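Lipase, class 3 (Penicillium roqueforti FM164, PDB 6L7N) probably hydrolyses the ester bonds of triacylglycerols and related lipids, as a fungal lipase of the class 3 family with an alpha/beta-hydrolase fold. Local coordinates at residues Asn193-His198 against Ser217-Ile222. Numbering follows the deposited sequence.
Sequences NYRFTH and SPEYWI
Phe196, Thr197 and His198 pair in parallel with Tyr220, Trp221 and Ile222, joining strands 193-198 and 219-222 as neighbours in the central sheet of the alpha/beta-hydrolase fold. Three backbone hydrogen bonds hold the register: Tyr220 N to Arg195 O (2.8 Å), Thr197 N to Tyr220 O and Ile222 N to Thr197 O. Where the strands separate toward Pro218, which follows a cis peptide bond, a water bridges Asn193 O, Arg195 N and Pro218 O, replacing direct pairing.

On one face, Phe196 and Ile222 bring apolar side chains to a buried setting. The Phe196 ring meets the Tyr220 side chain obliquely, CD2 lying 3.5 Å from Tyr220 CB, while the Tyr194 and Tyr220 side chains lie alongside each other, pointing the same way, with Tyr194 CD1 3.9 Å from Tyr220 CE2. Farther along, the His198 ring turns its edge to Ile222, with CD2 3.2 Å from Ile222 O; though buried, both its nitrogens are satisfied, NE2 by Ser224 O and ND1 by Ala260 O.

Polar groups gather on the other face. Arg195 bends at chi3 (63°), laying one guanidinium face over Glu219 CA; NE bonds to Ile216 O. Thr197 supplies a short hydroxyl: OG1 sits between its backbone N and carbonyl carbon (chi1 60°), which brings it to the anti lone pair of Glu219 OE2, 2.6 Å away. The same OE2, at the end of an extended chain, accepts a second bond from Asn247 N, and Thr197 OG1 lies 3.1 Å from Trp221 CD1.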
loop_
_atom_site.group_PDB
_atom_site.type_symbol
_atom_site.label_atom_id
_atom_site.label_comp_id
_atom_site.label_asym_id
_atom_site.label_seq_id
_atom_site.Cartn_x
_atom_site.Cartn_y
_atom_site.Cartn_z
ATOM N N ASN A 193 -9.130 6.037 -3.107
ATOM C CA ASN A 193 -8.107 5.744 -2.103
ATOM C C ASN A 193 -8.675 4.846 -1.012
ATOM O O ASN A 193 -9.646 5.213 -0.345
ATOM C CB ASN A 193 -7.570 7.025 -1.467
ATOM C CG ASN A 193 -6.912 7.931 -2.467
ATOM O OD1 ASN A 193 -5.990 7.519 -3.191
ATOM N ND2 ASN A 193 -7.380 9.175 -2.529
ATOM N N TYR A 194 -8.036 3.707 -0.796
ATOM C CA TYR A 194 -8.457 2.745 0.219
ATOM C C TYR A 194 -7.279 2.499 1.150
ATOM O O TYR A 194 -6.370 1.733 0.825
ATOM C CB TYR A 194 -8.954 1.471 -0.437
ATOM C CG TYR A 194 -10.115 1.782 -1.328
ATOM C CD1 TYR A 194 -11.385 1.913 -0.794
ATOM C CD2 TYR A 194 -9.941 1.992 -2.687
ATOM C CE1 TYR A 194 -12.452 2.217 -1.581
ATOM C CE2 TYR A 194 -11.020 2.308 -3.493
ATOM C CZ TYR A 194 -12.269 2.416 -2.920
ATOM O OH TYR A 194 -13.359 2.701 -3.687
ATOM N N ARG A 195 -7.277 3.191 2.289
ATOM C CA ARG A 195 -6.176 3.129 3.239
ATOM C C ARG A 195 -6.661 2.457 4.508
ATOM O O ARG A 195 -7.723 2.809 5.027
ATOM C CB ARG A 195 -5.641 4.526 3.552
ATOM C CG ARG A 195 -4.455 4.502 4.503
ATOM C CD ARG A 195 -3.917 5.878 4.815
ATOM N NE ARG A 195 -4.872 6.740 5.510
ATOM C CZ ARG A 195 -5.118 6.710 6.818
ATOM N NH1 ARG A 195 -6.008 7.560 7.329
ATOM N NH2 ARG A 195 -4.500 5.827 7.605
ATOM N N PHE A 196 -5.869 1.522 5.021
ATOM C CA PHE A 196 -6.293 0.676 6.122
ATOM C C PHE A 196 -5.371 0.833 7.312
ATOM O O PHE A 196 -4.157 1.012 7.162
ATOM C CB PHE A 196 -6.337 -0.789 5.689
ATOM C CG PHE A 196 -7.310 -1.049 4.581
ATOM C CD1 PHE A 196 -6.955 -0.814 3.261
ATOM C CD2 PHE A 196 -8.586 -1.510 4.858
ATOM C CE1 PHE A 196 -7.864 -1.052 2.226
ATOM C CE2 PHE A 196 -9.487 -1.736 3.839
ATOM C CZ PHE A 196 -9.114 -1.508 2.515
ATOM N N THR A 197 -5.971 0.765 8.493
ATOM C CA THR A 197 -5.248 0.644 9.742
ATOM C C THR A 197 -5.843 -0.523 10.519
ATOM O O THR A 197 -6.961 -0.962 10.254
ATOM C CB THR A 197 -5.344 1.931 10.561
ATOM O OG1 THR A 197 -6.720 2.176 10.841
ATOM C CG2 THR A 197 -4.748 3.122 9.783
ATOM N N HIS A 198 -5.088 -1.034 11.482
ATOM C CA HIS A 198 -5.559 -2.136 12.312
ATOM C C HIS A 198 -5.328 -1.775 13.765
ATOM O O HIS A 198 -4.193 -1.475 14.149
ATOM C CB HIS A 198 -4.849 -3.448 11.975
ATOM C CG HIS A 198 -5.320 -4.611 12.799
ATOM N ND1 HIS A 198 -4.465 -5.571 13.296
ATOM C CD2 HIS A 198 -6.562 -4.960 13.216
ATOM C CE1 HIS A 198 -5.158 -6.465 13.980
ATOM N NE2 HIS A 198 -6.433 -6.116 13.952
ATOM N N SER A 217 -7.350 10.575 3.525
ATOM C CA SER A 217 -8.652 10.209 4.051
ATOM C C SER A 217 -9.520 9.572 2.965
ATOM O O SER A 217 -9.343 9.864 1.780
ATOM C CB SER A 217 -9.367 11.443 4.610
ATOM O OG SER A 217 -8.692 11.888 5.780
ATOM N N PRO A 218 -10.469 8.691 3.338
ATOM C CA PRO A 218 -10.715 8.258 4.725
ATOM C C PRO A 218 -9.766 7.159 5.208
ATOM O O PRO A 218 -8.851 6.748 4.487
ATOM C CB PRO A 218 -12.148 7.733 4.674
ATOM C CG PRO A 218 -12.261 7.161 3.242
ATOM C CD PRO A 218 -11.427 8.091 2.383
ATOM N N GLU A 219 -10.000 6.713 6.439
ATOM C CA GLU A 219 -9.284 5.614 7.072
ATOM C C GLU A 219 -10.251 4.451 7.272
ATOM O O GLU A 219 -11.336 4.638 7.827
ATOM C CB GLU A 219 -8.694 6.059 8.422
ATOM C CG GLU A 219 -8.219 4.924 9.341
ATOM C CD GLU A 219 -7.900 5.387 10.747
ATOM O OE1 GLU A 219 -8.122 6.574 11.046
ATOM O OE2 GLU A 219 -7.436 4.559 11.563
ATOM N N TYR A 220 -9.865 3.262 6.818
ATOM C CA TYR A 220 -10.615 2.036 7.069
ATOM C C TYR A 220 -9.923 1.340 8.233
ATOM O O TYR A 220 -8.877 0.711 8.064
ATOM C CB TYR A 220 -10.658 1.158 5.824
ATOM C CG TYR A 220 -11.604 1.715 4.783
ATOM C CD1 TYR A 220 -12.947 1.342 4.769
ATOM C CD2 TYR A 220 -11.170 2.642 3.847
ATOM C CE1 TYR A 220 -13.822 1.863 3.822
ATOM C CE2 TYR A 220 -12.043 3.162 2.894
ATOM C CZ TYR A 220 -13.367 2.772 2.895
ATOM O OH TYR A 220 -14.246 3.285 1.957
ATOM N N TRP A 221 -10.503 1.483 9.414
ATOM C CA TRP A 221 -9.907 1.039 10.669
ATOM C C TRP A 221 -10.509 -0.315 11.027
ATOM O O TRP A 221 -11.684 -0.401 11.399
ATOM C CB TRP A 221 -10.175 2.076 11.757
ATOM C CG TRP A 221 -9.504 1.834 13.067
ATOM C CD1 TRP A 221 -8.308 1.196 13.293
ATOM C CD2 TRP A 221 -9.995 2.231 14.349
ATOM N NE1 TRP A 221 -8.032 1.183 14.650
ATOM C CE2 TRP A 221 -9.052 1.821 15.310
ATOM C CE3 TRP A 221 -11.149 2.909 14.775
ATOM C CZ2 TRP A 221 -9.229 2.054 16.675
ATOM C CZ3 TRP A 221 -11.320 3.145 16.129
ATOM C CH2 TRP A 221 -10.363 2.726 17.062
ATOM N N ILE A 222 -9.706 -1.364 10.891
ATOM C CA ILE A 222 -10.084 -2.716 11.281
ATOM C C ILE A 222 -9.901 -2.844 12.786
ATOM O O ILE A 222 -8.785 -2.723 13.297
ATOM C CB ILE A 222 -9.241 -3.756 10.536
ATOM C CG1 ILE A 222 -9.234 -3.458 9.032
ATOM C CG2 ILE A 222 -9.780 -5.162 10.791
ATOM C CD1 ILE A 222 -8.025 -3.985 8.321
HETATM O O HOH W 1 -9.898 9.797 -0.741
HETATM O O HOH W 2 -9.440 5.063 2.392
HETATM O O HOH W 3 -7.801 8.913 9.796
#